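Side-chain contacts in galactose-1-phosphate uridylyltransferase (Pyrobaculum aerophilum str. IM2, PDB 6K9Z), which probably transfers uridylyl groups between UDP-glucose and hexose 1-phosphates such as galactose 1-phosphate, and binds zinc, iron(III) and UDP: residues R182-F185 against K191-V194; Q98-L103 against L218-V223; F193-A198 against E203-P208; G129-V134 against G271-D276. The protein carries 1 engineered substitution. All coordinates share one frame; numbering follows the deposited sequence.

Contacts 1 and 3 share Phe193 and Val194 and lie side by side, their centres about 6 Å apart, on three successive strands that finish one end of the large antiparallel sheet. Contact 3 is the one nearest a metal: the side chain of His205 is about 5 Å from the bound iron(III) ion. Contacts 2 and 4 join parts of the chain more than a hundred residues apart, one through helices and the other through loops, with centres about 27 Å from each other. Neither lies at an annotated site. Along the chain, contacts 1 and 3 are nested inside the loops that contacts 2 and 4 close. The predicted nucleophile position, Phe140, is an engineered substitution.

Contact 1. Residues R182-F185 against K191-V194; sequences RLVF and KAFV
Arg182 wraps its side chain round the carbonyl oxygen of Val194. CB starts 3.2 Å from Val194 O, CG passes a little farther off, CD comes back to 3.1 Å, and a bend at chi3 (-50°) brings NE to the same oxygen at 3.0 Å. The oxygen lies near the guanidinium plane, at its edge, but the bond is weak, with an N-H...O angle of only 125°. NH2 forms a salt bridge with Glu179, and NH1 with Glu299 and with Glu65 of the second subunit; arginine suits the place because its three nitrogens serve carbonyl and acids together. On the backbone, Val194 N returns a 3.0 Å bond to Arg182 O.

Leu183 CD1 lies 3.8 Å from Lys191 CD, the two chains crossing at about a right angle. The lysine's methylenes serve as apolar surface, and its NZ bonds to Glu179 O. Ala192 is small enough to fit here, its CB 3.9 Å from Val184 CG2. Ala192 O accepts from both Val184 N (2.8 Å) and Phe185 N (3.3 Å). Two residues facing one make a classic beta bulge, here within the antiparallel hairpin whose strand 183-186 is outermost in the chain's large sheet.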
loop_
_atom_site.group_PDB
_atom_site.type_symbol
_atom_site.label_atom_id
_atom_site.label_comp_id
_atom_site.label_asym_id
_atom_site.label_seq_id
_atom_site.Cartn_x
_atom_site.Cartn_y
_atom_site.Cartn_z
ATOM N N ARG A 182 -21.477 0.453 -13.414
ATOM C CA ARG A 182 -20.283 1.229 -12.989
ATOM C C ARG A 182 -19.465 1.682 -14.204
ATOM O O ARG A 182 -18.337 2.152 -13.994
ATOM C CB ARG A 182 -19.442 0.415 -12.002
ATOM C CG ARG A 182 -20.014 0.375 -10.593
ATOM C CD ARG A 182 -19.237 -0.555 -9.682
ATOM N NE ARG A 182 -19.068 -1.847 -10.318
ATOM C CZ ARG A 182 -19.873 -2.883 -10.143
ATOM N NH1 ARG A 182 -20.903 -2.791 -9.322
ATOM N NH2 ARG A 182 -19.634 -4.012 -10.781
ATOM N N LEU A 183 -19.994 1.531 -15.424
ATOM C CA LEU A 183 -19.187 1.946 -16.596
ATOM C C LEU A 183 -19.129 3.471 -16.559
ATOM O O LEU A 183 -20.197 4.069 -16.373
ATOM C CB LEU A 183 -19.882 1.429 -17.862
ATOM C CG LEU A 183 -19.109 1.557 -19.175
ATOM C CD1 LEU A 183 -17.777 0.812 -19.155
ATOM C CD2 LEU A 183 -19.937 0.979 -20.314
ATOM N N VAL A 184 -17.981 4.094 -16.748
ATOM C CA VAL A 184 -17.911 5.578 -16.808
ATOM C C VAL A 184 -17.668 6.031 -18.259
ATOM O O VAL A 184 -18.073 7.144 -18.588
ATOM C CB VAL A 184 -16.878 6.153 -15.844
ATOM C CG1 VAL A 184 -17.247 5.805 -14.415
ATOM C CG2 VAL A 184 -15.480 5.732 -16.230
ATOM N N PHE A 185 -17.040 5.193 -19.097
ATOM C CA PHE A 185 -16.725 5.555 -20.495
ATOM C C PHE A 185 -16.446 4.290 -21.284
ATOM O O PHE A 185 -15.882 3.311 -20.757
ATOM C CB PHE A 185 -15.566 6.548 -20.564
ATOM C CG PHE A 185 -15.132 6.834 -21.974
ATOM C CD1 PHE A 185 -15.898 7.656 -22.782
ATOM C CD2 PHE A 185 -13.983 6.274 -22.521
ATOM C CE1 PHE A 185 -15.525 7.933 -24.094
ATOM C CE2 PHE A 185 -13.661 6.486 -23.859
ATOM C CZ PHE A 185 -14.424 7.328 -24.638
ATOM N N LYS A 191 -13.200 -0.234 -22.351
ATOM C CA LYS A 191 -14.210 0.064 -21.330
ATOM C C LYS A 191 -13.460 0.559 -20.085
ATOM O O LYS A 191 -12.504 -0.121 -19.635
ATOM C CB LYS A 191 -14.944 -1.216 -20.925
ATOM C CG LYS A 191 -16.067 -1.630 -21.791
ATOM C CD LYS A 191 -17.062 -2.472 -20.901
ATOM C CE LYS A 191 -18.331 -2.772 -21.614
ATOM N NZ LYS A 191 -19.219 -3.609 -20.784
ATOM N N ALA A 192 -13.920 1.660 -19.526
ATOM C CA ALA A 192 -13.453 2.218 -18.245
ATOM C C ALA A 192 -14.603 2.147 -17.236
ATOM O O ALA A 192 -15.687 2.632 -17.547
ATOM C CB ALA A 192 -13.081 3.654 -18.508
ATOM N N PHE A 193 -14.393 1.515 -16.097
ATOM C CA PHE A 193 -15.462 1.254 -15.107
ATOM C C PHE A 193 -14.841 1.351 -13.723
ATOM O O PHE A 193 -13.633 1.115 -13.549
ATOM C CB PHE A 193 -16.174 -0.081 -15.374
ATOM C CG PHE A 193 -15.266 -1.284 -15.320
ATOM C CD1 PHE A 193 -15.033 -1.940 -14.128
ATOM C CD2 PHE A 193 -14.612 -1.740 -16.463
ATOM C CE1 PHE A 193 -14.203 -3.042 -14.077
ATOM C CE2 PHE A 193 -13.743 -2.820 -16.386
ATOM C CZ PHE A 193 -13.576 -3.492 -15.201
ATOM N N VAL A 194 -15.677 1.652 -12.737
ATOM C CA VAL A 194 -15.282 1.502 -11.326
ATOM C C VAL A 194 -15.455 0.025 -11.000
ATOM O O VAL A 194 -16.557 -0.527 -11.156
ATOM C CB VAL A 194 -16.097 2.405 -10.395
ATOM C CG1 VAL A 194 -15.704 2.134 -8.969
ATOM C CG2 VAL A 194 -15.895 3.877 -10.743
#

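Contact 2. Residues Q98-L103 against L218-V223; sequences QIKKIL and LTDEEV
Lys100 lies across Val223 at about a right angle, its CG 4.1 Å from Val223 CG1, and then carries its ammonium group to Asp220. CG is anti to the backbone N and the chain runs straight until the last torsion, where chi4, at a nearly eclipsed 23°, folds NZ back, a strain probably paid for by the bonds to Asp220. There NZ forms a salt bridge to Asp220 OD1 at 2.7 Å, coming from above the carboxylate plane, and a second hydrogen bond to Asp220 O at 3.1 Å. One ammonium group grips both side chain and backbone of a single residue. Aspartate suits this first turn, where its negative charge would probably be favoured by the helix N-terminus.

Beside the polar pair, Val223 CG1 packs against Leu103 CB at 3.8 Å. Lys100 and Leu103 stand about one turn apart, as do Asp220 and Val223, which pairs an ionic layer with an apolar one. The start of the second helix is fixed by a capping box: Glu222 N donates to Thr219 OG1, and Thr219 N to Glu222 OE1 at 2.8 Å. Glu222 OE2 pairs with Arg212.

Packing continues with Ile99 on Ala227 and Leu103 on Leu226. Helix 96-114, in the N-terminal family half, and helix 220-240, in the C-terminal half, lead into strands 121-128 and 247-252, antiparallel neighbours in the large sheet.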
loop_
_atom_site.group_PDB
_atom_site.type_symbol
_atom_site.label_atom_id
_atom_site.label_comp_id
_atom_site.label_asym_id
_atom_site.label_seq_id
_atom_site.Cartn_x
_atom_site.Cartn_y
_atom_site.Cartn_z
ATOM N N GLN A 98 -0.706 13.434 -29.075
ATOM C CA GLN A 98 0.508 13.422 -28.228
ATOM C C GLN A 98 0.422 12.195 -27.291
ATOM O O GLN A 98 1.450 11.550 -27.103
ATOM C CB GLN A 98 0.639 14.738 -27.468
ATOM C CG GLN A 98 1.875 14.791 -26.572
ATOM C CD GLN A 98 3.185 14.815 -27.325
ATOM O OE1 GLN A 98 3.255 15.070 -28.545
ATOM N NE2 GLN A 98 4.252 14.539 -26.595
ATOM N N ILE A 99 -0.749 11.925 -26.684
ATOM C CA ILE A 99 -0.926 10.750 -25.783
ATOM C C ILE A 99 -0.658 9.493 -26.632
ATOM O O ILE A 99 0.024 8.601 -26.137
ATOM C CB ILE A 99 -2.292 10.744 -25.088
ATOM C CG1 ILE A 99 -2.477 12.052 -24.318
ATOM C CG2 ILE A 99 -2.426 9.494 -24.224
ATOM C CD1 ILE A 99 -3.873 12.275 -23.745
ATOM N N LYS A 100 -1.163 9.434 -27.873
ATOM C CA LYS A 100 -0.893 8.278 -28.763
ATOM C C LYS A 100 0.639 8.103 -28.957
ATOM O O LYS A 100 1.141 6.958 -28.852
ATOM C CB LYS A 100 -1.702 8.419 -30.055
ATOM C CG LYS A 100 -1.544 7.254 -31.002
ATOM C CD LYS A 100 -2.350 7.443 -32.311
ATOM C CE LYS A 100 -2.225 6.310 -33.323
ATOM N NZ LYS A 100 -1.829 5.020 -32.677
ATOM N N LYS A 101 1.384 9.186 -29.160
ATOM C CA LYS A 101 2.857 9.101 -29.358
ATOM C C LYS A 101 3.482 8.575 -28.058
ATOM O O LYS A 101 4.451 7.807 -28.144
ATOM C CB LYS A 101 3.461 10.456 -29.725
ATOM C CG LYS A 101 3.121 10.963 -31.112
ATOM C CD LYS A 101 3.644 12.371 -31.337
ATOM C CE LYS A 101 3.053 12.983 -32.580
ATOM N NZ LYS A 101 3.734 14.257 -32.919
ATOM N N ILE A 102 2.981 8.977 -26.889
ATOM C CA ILE A 102 3.551 8.482 -25.596
ATOM C C ILE A 102 3.366 6.956 -25.514
ATOM O O ILE A 102 4.356 6.232 -25.250
ATOM C CB ILE A 102 2.913 9.148 -24.363
ATOM C CG1 ILE A 102 3.159 10.657 -24.342
ATOM C CG2 ILE A 102 3.369 8.470 -23.110
ATOM C CD1 ILE A 102 2.190 11.388 -23.434
ATOM N N LEU A 103 2.145 6.484 -25.764
ATOM C CA LEU A 103 1.815 5.024 -25.695
ATOM C C LEU A 103 2.652 4.248 -26.713
ATOM O O LEU A 103 3.181 3.212 -26.341
ATOM C CB LEU A 103 0.314 4.828 -25.889
ATOM C CG LEU A 103 -0.518 5.480 -24.779
ATOM C CD1 LEU A 103 -1.997 5.582 -25.169
ATOM C CD2 LEU A 103 -0.386 4.752 -23.465
ATOM N N LEU A 218 -1.180 -4.544 -28.848
ATOM C CA LEU A 218 -2.255 -3.595 -29.230
ATOM C C LEU A 218 -2.044 -3.072 -30.659
ATOM O O LEU A 218 -0.938 -2.676 -31.031
ATOM C CB LEU A 218 -2.373 -2.422 -28.243
ATOM C CG LEU A 218 -2.744 -2.749 -26.806
ATOM C CD1 LEU A 218 -2.716 -1.444 -26.027
ATOM C CD2 LEU A 218 -4.084 -3.407 -26.720
ATOM N N THR A 219 -3.113 -3.051 -31.455
ATOM C CA THR A 219 -3.058 -2.476 -32.809
ATOM C C THR A 219 -2.989 -0.961 -32.745
ATOM O O THR A 219 -3.320 -0.389 -31.693
ATOM C CB THR A 219 -4.279 -2.898 -33.630
ATOM O OG1 THR A 219 -5.423 -2.304 -33.009
ATOM C CG2 THR A 219 -4.398 -4.407 -33.679
ATOM N N ASP A 220 -2.674 -0.326 -33.877
ATOM C CA ASP A 220 -2.582 1.146 -33.902
ATOM C C ASP A 220 -3.935 1.758 -33.522
ATOM O O ASP A 220 -3.968 2.768 -32.741
ATOM C CB ASP A 220 -2.175 1.652 -35.277
ATOM C CG ASP A 220 -1.851 3.123 -35.200
ATOM O OD1 ASP A 220 -0.793 3.443 -34.604
ATOM O OD2 ASP A 220 -2.679 3.954 -35.686
ATOM N N GLU A 221 -5.006 1.164 -34.014
ATOM C CA GLU A 221 -6.366 1.650 -33.703
ATOM C C GLU A 221 -6.636 1.518 -32.190
ATOM O O GLU A 221 -7.305 2.382 -31.576
ATOM C CB GLU A 221 -7.375 0.806 -34.466
ATOM C CG GLU A 221 -8.737 1.447 -34.499
ATOM C CD GLU A 221 -8.842 2.688 -35.388
ATOM O OE1 GLU A 221 -7.911 2.897 -36.241
ATOM O OE2 GLU A 221 -9.863 3.467 -35.224
ATOM N N GLU A 222 -6.289 0.368 -31.623
ATOM C CA GLU A 222 -6.478 0.143 -30.168
ATOM C C GLU A 222 -5.684 1.191 -29.409
ATOM O O GLU A 222 -6.177 1.684 -28.407
ATOM C CB GLU A 222 -6.113 -1.284 -29.805
ATOM C CG GLU A 222 -7.131 -2.322 -30.248
ATOM C CD GLU A 222 -6.609 -3.710 -29.968
ATOM O OE1 GLU A 222 -5.485 -4.004 -30.388
ATOM O OE2 GLU A 222 -7.234 -4.403 -29.161
ATOM N N VAL A 223 -4.477 1.517 -29.853
ATOM C CA VAL A 223 -3.673 2.523 -29.114
ATOM C C VAL A 223 -4.321 3.909 -29.216
ATOM O O VAL A 223 -4.300 4.646 -28.233
ATOM C CB VAL A 223 -2.219 2.492 -29.581
ATOM C CG1 VAL A 223 -1.422 3.660 -29.005
ATOM C CG2 VAL A 223 -1.615 1.152 -29.172
#

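Contact 3. Residues F193-A198 against E203-P208; sequences FVPFYA and EVHIYP
Pro195 sets CG over the face of the His205 imidazole, 3.6 Å from the ring centroid and 9° off its normal, a CH-pi contact. Its CB lies over the ring of Tyr197, so one rigid proline packs against two aromatics. The Phe193 and Tyr207 rings are nearly parallel (15° between planes) but offset so far that they scarcely overlap, Phe193 CE2 coming 3.6 Å from Tyr207 CD1.

Both imidazole nitrogens are engaged. His205 NE2 donates to Glu203 OE2 at 2.8 Å, on the anti side of that oxygen. His205 ND1 lies 2.8 Å from the oxygen of a water that also bonds Tyr197 OH and Tyr207 OH. A leucine in place of His205 would probably deprive Glu203 OE2 of its donor and this water of one partner.

Further out, Glu203 OE1 accepts from Lys199 N and Trp200 N, and Tyr207 OH bonds His172. Phe193 and His205 form an antiparallel hydrogen-bonded pair, tying the end of strand 190-193 to strand 202-208.

His205 touches Glu268 and Tyr207 stacks on His266, both ligands of the iron(III) ion. With Glu203 and the water fixing its rotation, the arrangement is consistent with His205 acting in the second shell of the iron site.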
loop_
_atom_site.group_PDB
_atom_site.type_symbol
_atom_site.label_atom_id
_atom_site.label_comp_id
_atom_site.label_asym_id
_atom_site.label_seq_id
_atom_site.Cartn_x
_atom_site.Cartn_y
_atom_site.Cartn_z
ATOM N N PHE A 193 -14.393 1.515 -16.097
ATOM C CA PHE A 193 -15.462 1.254 -15.107
ATOM C C PHE A 193 -14.841 1.351 -13.723
ATOM O O PHE A 193 -13.633 1.115 -13.549
ATOM C CB PHE A 193 -16.174 -0.081 -15.374
ATOM C CG PHE A 193 -15.266 -1.284 -15.320
ATOM C CD1 PHE A 193 -15.033 -1.940 -14.128
ATOM C CD2 PHE A 193 -14.612 -1.740 -16.463
ATOM C CE1 PHE A 193 -14.203 -3.042 -14.077
ATOM C CE2 PHE A 193 -13.743 -2.820 -16.386
ATOM C CZ PHE A 193 -13.576 -3.492 -15.201
ATOM N N VAL A 194 -15.677 1.652 -12.737
ATOM C CA VAL A 194 -15.282 1.502 -11.326
ATOM C C VAL A 194 -15.455 0.025 -11.000
ATOM O O VAL A 194 -16.557 -0.527 -11.156
ATOM C CB VAL A 194 -16.097 2.405 -10.395
ATOM C CG1 VAL A 194 -15.704 2.134 -8.969
ATOM C CG2 VAL A 194 -15.895 3.877 -10.743
ATOM N N PRO A 195 -14.410 -0.723 -10.606
ATOM C CA PRO A 195 -14.640 -2.123 -10.273
ATOM C C PRO A 195 -15.505 -2.301 -9.019
ATOM O O PRO A 195 -15.483 -1.437 -8.117
ATOM C CB PRO A 195 -13.241 -2.666 -9.982
ATOM C CG PRO A 195 -12.388 -1.458 -9.716
ATOM C CD PRO A 195 -13.005 -0.325 -10.506
ATOM N N PHE A 196 -16.231 -3.413 -8.961
ATOM C CA PHE A 196 -17.011 -3.816 -7.756
ATOM C C PHE A 196 -16.116 -3.785 -6.517
ATOM O O PHE A 196 -16.525 -3.369 -5.433
ATOM C CB PHE A 196 -17.619 -5.199 -7.930
ATOM C CG PHE A 196 -18.535 -5.585 -6.797
ATOM C CD1 PHE A 196 -19.828 -5.109 -6.744
ATOM C CD2 PHE A 196 -18.125 -6.468 -5.817
ATOM C CE1 PHE A 196 -20.676 -5.443 -5.707
ATOM C CE2 PHE A 196 -18.990 -6.827 -4.784
ATOM C CZ PHE A 196 -20.281 -6.346 -4.763
ATOM N N TYR A 197 -14.873 -4.186 -6.708
ATOM C CA TYR A 197 -13.824 -4.379 -5.664
ATOM C C TYR A 197 -12.872 -3.174 -5.656
ATOM O O TYR A 197 -11.727 -3.342 -5.176
ATOM C CB TYR A 197 -13.062 -5.689 -5.940
ATOM C CG TYR A 197 -12.682 -5.902 -7.402
ATOM C CD1 TYR A 197 -13.574 -6.454 -8.308
ATOM C CD2 TYR A 197 -11.427 -5.519 -7.887
ATOM C CE1 TYR A 197 -13.249 -6.654 -9.632
ATOM C CE2 TYR A 197 -11.110 -5.643 -9.229
ATOM C CZ TYR A 197 -12.011 -6.250 -10.098
ATOM O OH TYR A 197 -11.704 -6.344 -11.429
ATOM N N ALA A 198 -13.346 -1.976 -6.027
ATOM C CA ALA A 198 -12.587 -0.713 -5.844
ATOM C C ALA A 198 -12.151 -0.587 -4.367
ATOM O O ALA A 198 -12.938 -0.942 -3.458
ATOM C CB ALA A 198 -13.431 0.479 -6.236
ATOM N N GLU A 203 -11.638 5.077 -8.126
ATOM C CA GLU A 203 -10.811 4.041 -8.780
ATOM C C GLU A 203 -11.492 3.647 -10.086
ATOM O O GLU A 203 -12.680 3.351 -10.069
ATOM C CB GLU A 203 -10.580 2.866 -7.832
ATOM C CG GLU A 203 -9.769 1.747 -8.498
ATOM C CD GLU A 203 -9.249 0.728 -7.491
ATOM O OE1 GLU A 203 -9.502 0.929 -6.283
ATOM O OE2 GLU A 203 -8.654 -0.284 -7.942
ATOM N N VAL A 204 -10.743 3.742 -11.168
ATOM C CA VAL A 204 -11.245 3.382 -12.516
ATOM C C VAL A 204 -10.259 2.419 -13.149
ATOM O O VAL A 204 -9.024 2.687 -13.131
ATOM C CB VAL A 204 -11.483 4.647 -13.364
ATOM C CG1 VAL A 204 -11.991 4.232 -14.752
ATOM C CG2 VAL A 204 -12.430 5.628 -12.743
ATOM N N HIS A 205 -10.763 1.293 -13.661
ATOM C CA HIS A 205 -9.946 0.324 -14.439
ATOM C C HIS A 205 -10.297 0.466 -15.914
ATOM O O HIS A 205 -11.525 0.611 -16.235
ATOM C CB HIS A 205 -10.182 -1.078 -13.921
ATOM C CG HIS A 205 -9.614 -1.332 -12.575
ATOM N ND1 HIS A 205 -9.458 -2.591 -12.096
ATOM C CD2 HIS A 205 -9.225 -0.468 -11.606
ATOM C CE1 HIS A 205 -8.987 -2.516 -10.865
ATOM N NE2 HIS A 205 -8.851 -1.209 -10.532
ATOM N N ILE A 206 -9.288 0.451 -16.770
ATOM C CA ILE A 206 -9.480 0.639 -18.224
ATOM C C ILE A 206 -8.997 -0.669 -18.863
ATOM O O ILE A 206 -7.761 -0.972 -18.862
ATOM C CB ILE A 206 -8.805 1.911 -18.735
ATOM C CG1 ILE A 206 -9.296 3.136 -17.934
ATOM C CG2 ILE A 206 -9.020 2.106 -20.233
ATOM C CD1 ILE A 206 -8.717 4.479 -18.359
ATOM N N TYR A 207 -9.923 -1.364 -19.504
ATOM C CA TYR A 207 -9.641 -2.680 -20.124
ATOM C C TYR A 207 -9.913 -2.652 -21.607
ATOM O O TYR A 207 -10.864 -2.009 -22.065
ATOM C CB TYR A 207 -10.541 -3.785 -19.594
ATOM C CG TYR A 207 -10.104 -4.454 -18.317
ATOM C CD1 TYR A 207 -10.420 -3.927 -17.068
ATOM C CD2 TYR A 207 -9.491 -5.688 -18.358
ATOM C CE1 TYR A 207 -10.074 -4.599 -15.903
ATOM C CE2 TYR A 207 -9.136 -6.362 -17.216
ATOM C CZ TYR A 207 -9.444 -5.835 -15.979
ATOM O OH TYR A 207 -9.078 -6.550 -14.869
ATOM N N PRO A 208 -9.110 -3.385 -22.391
ATOM C CA PRO A 208 -9.440 -3.567 -23.802
ATOM C C PRO A 208 -10.601 -4.566 -23.905
ATOM O O PRO A 208 -10.703 -5.534 -23.120
ATOM C CB PRO A 208 -8.127 -4.105 -24.387
ATOM C CG PRO A 208 -7.527 -4.921 -23.248
ATOM C CD PRO A 208 -7.958 -4.194 -21.977
HETATM O O HOH W 1 -9.460 -5.373 -12.415
#

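Contact 4. Residues G129-V134 against G271-D276; sequences GKEIGV and GMYRPD
Glu131 and Tyr273 both place CG beside the backbone N, with chi1 -77° in each, and the glutamate then runs extended so that its carboxylate meets the phenol at the end of the ring. The two side chains cross at about a right angle. Glu131 CD lies near the ring plane, at the edge, yet the carboxylate plane is turned 70° from the ring. Tyr273 OH donates to Glu131 OE1, modelled at 2.4 Å; so short a length is doubtful in detail. Glu131 OE2, at 3.4 Å from Tyr273 OH, is poorly aligned and makes no bond with it.

The acid is presented by a tight loop. Gly129 O accepts from both Ile132 N and Val134 N. Glycine suits position 129, where a CB would run into the preceding carbonyl, and also Gly133, with its positive phi. Tyr273 rests on Pro246, and Glu131 touches Leu279.

Replacing Tyr273 with phenylalanine would probably leave Glu131 OE1 without its phenolic donor and the carboxylate freer to turn.

As a neutral donor facing an acid, the phenol joins the loop after strand 121-128 to the loop after strand 266-271 by one hydrogen bond; donation from a phenol would be expected to suit a charged carboxylate, though the doubtful length supports no finer reading.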
loop_
_atom_site.group_PDB
_atom_site.type_symbol
_atom_site.label_atom_id
_atom_site.label_comp_id
_atom_site.label_asym_id
_atom_site.label_seq_id
_atom_site.Cartn_x
_atom_site.Cartn_y
_atom_site.Cartn_z
ATOM N N GLY A 129 0.742 14.560 -8.717
ATOM C CA GLY A 129 0.288 15.429 -7.630
ATOM C C GLY A 129 1.357 15.633 -6.569
ATOM O O GLY A 129 1.933 14.664 -6.051
ATOM N N LYS A 130 1.578 16.881 -6.194
ATOM C CA LYS A 130 2.513 17.196 -5.086
ATOM C C LYS A 130 2.057 16.440 -3.810
ATOM O O LYS A 130 2.932 16.024 -2.995
ATOM C CB LYS A 130 2.553 18.713 -4.881
ATOM C CG LYS A 130 3.226 19.451 -6.030
ATOM C CD LYS A 130 3.198 20.979 -5.952
ATOM C CE LYS A 130 3.642 21.632 -7.259
ATOM N NZ LYS A 130 3.982 23.064 -7.065
ATOM N N GLU A 131 0.746 16.277 -3.628
ATOM C CA GLU A 131 0.193 15.706 -2.363
ATOM C C GLU A 131 0.584 14.233 -2.183
ATOM O O GLU A 131 0.471 13.802 -1.028
ATOM C CB GLU A 131 -1.327 15.871 -2.290
ATOM C CG GLU A 131 -1.732 17.264 -1.942
ATOM C CD GLU A 131 -3.216 17.517 -2.094
ATOM O OE1 GLU A 131 -3.639 17.571 -3.223
ATOM O OE2 GLU A 131 -3.920 17.644 -1.052
ATOM N N ILE A 132 1.047 13.533 -3.232
ATOM C CA ILE A 132 1.509 12.106 -3.191
ATOM C C ILE A 132 2.998 12.002 -3.552
ATOM O O ILE A 132 3.455 10.909 -3.851
ATOM C CB ILE A 132 0.592 11.176 -3.997
ATOM C CG1 ILE A 132 0.653 11.468 -5.497
ATOM C CG2 ILE A 132 -0.823 11.225 -3.389
ATOM C CD1 ILE A 132 0.328 10.284 -6.351
ATOM N N GLY A 133 3.724 13.106 -3.413
ATOM C CA GLY A 133 5.199 13.123 -3.336
ATOM C C GLY A 133 5.839 13.499 -4.658
ATOM O O GLY A 133 7.052 13.428 -4.745
ATOM N N VAL A 134 5.060 13.920 -5.659
ATOM C CA VAL A 134 5.650 14.338 -6.958
ATOM C C VAL A 134 6.041 15.816 -6.879
ATOM O O VAL A 134 5.155 16.685 -7.120
ATOM C CB VAL A 134 4.727 14.078 -8.152
ATOM C CG1 VAL A 134 5.495 14.306 -9.454
ATOM C CG2 VAL A 134 4.164 12.676 -8.065
ATOM N N GLY A 271 -7.557 7.589 -7.995
ATOM C CA GLY A 271 -7.740 8.998 -7.622
ATOM C C GLY A 271 -7.814 9.124 -6.134
ATOM O O GLY A 271 -8.627 8.375 -5.503
ATOM N N MET A 272 -7.000 10.006 -5.557
ATOM C CA MET A 272 -6.697 9.892 -4.107
ATOM C C MET A 272 -7.469 10.939 -3.298
ATOM O O MET A 272 -7.231 11.037 -2.109
ATOM C CB MET A 272 -5.192 9.930 -3.833
ATOM C CG MET A 272 -4.448 8.773 -4.490
ATOM S SD MET A 272 -5.066 7.184 -3.814
ATOM C CE MET A 272 -4.203 7.188 -2.256
ATOM N N TYR A 273 -8.428 11.666 -3.876
ATOM C CA TYR A 273 -9.340 12.531 -3.078
ATOM C C TYR A 273 -10.618 11.747 -2.775
ATOM O O TYR A 273 -11.170 11.146 -3.672
ATOM C CB TYR A 273 -9.698 13.828 -3.793
ATOM C CG TYR A 273 -8.656 14.922 -3.796
ATOM C CD1 TYR A 273 -7.554 14.907 -2.958
ATOM C CD2 TYR A 273 -8.840 16.046 -4.573
ATOM C CE1 TYR A 273 -6.634 15.953 -2.947
ATOM C CE2 TYR A 273 -7.943 17.101 -4.578
ATOM C CZ TYR A 273 -6.832 17.055 -3.769
ATOM O OH TYR A 273 -5.945 18.085 -3.741
ATOM N N ARG A 274 -11.134 11.917 -1.505
ATOM C CA ARG A 274 -12.491 11.409 -1.196
ATOM C C ARG A 274 -13.486 12.277 -1.998
ATOM O O ARG A 274 -13.135 13.378 -2.491
ATOM C CB ARG A 274 -12.791 11.438 0.315
ATOM C CG ARG A 274 -11.953 10.472 1.144
ATOM C CD ARG A 274 -12.261 10.581 2.637
ATOM N NE ARG A 274 -11.450 9.620 3.395
ATOM C CZ ARG A 274 -10.185 9.784 3.803
ATOM N NH1 ARG A 274 -9.508 10.886 3.508
ATOM N NH2 ARG A 274 -9.591 8.819 4.500
ATOM N N PRO A 275 -14.764 12.012 -2.131
ATOM C CA PRO A 275 -15.773 12.874 -2.750
ATOM C C PRO A 275 -15.840 14.276 -2.123
ATOM O O PRO A 275 -16.150 15.207 -2.840
ATOM C CB PRO A 275 -17.069 12.068 -2.568
ATOM C CG PRO A 275 -16.608 10.647 -2.628
ATOM C CD PRO A 275 -15.312 10.669 -1.824
ATOM N N ASP A 276 -15.475 14.395 -0.843
ATOM C CA ASP A 276 -15.423 15.682 -0.102
ATOM C C ASP A 276 -14.113 16.452 -0.362
ATOM O O ASP A 276 -13.943 17.461 0.299
ATOM C CB ASP A 276 -15.665 15.459 1.391
ATOM C CG ASP A 276 -14.618 14.618 2.090
ATOM O OD1 ASP A 276 -13.573 14.364 1.481
ATOM O OD2 ASP A 276 -14.855 14.238 3.251
#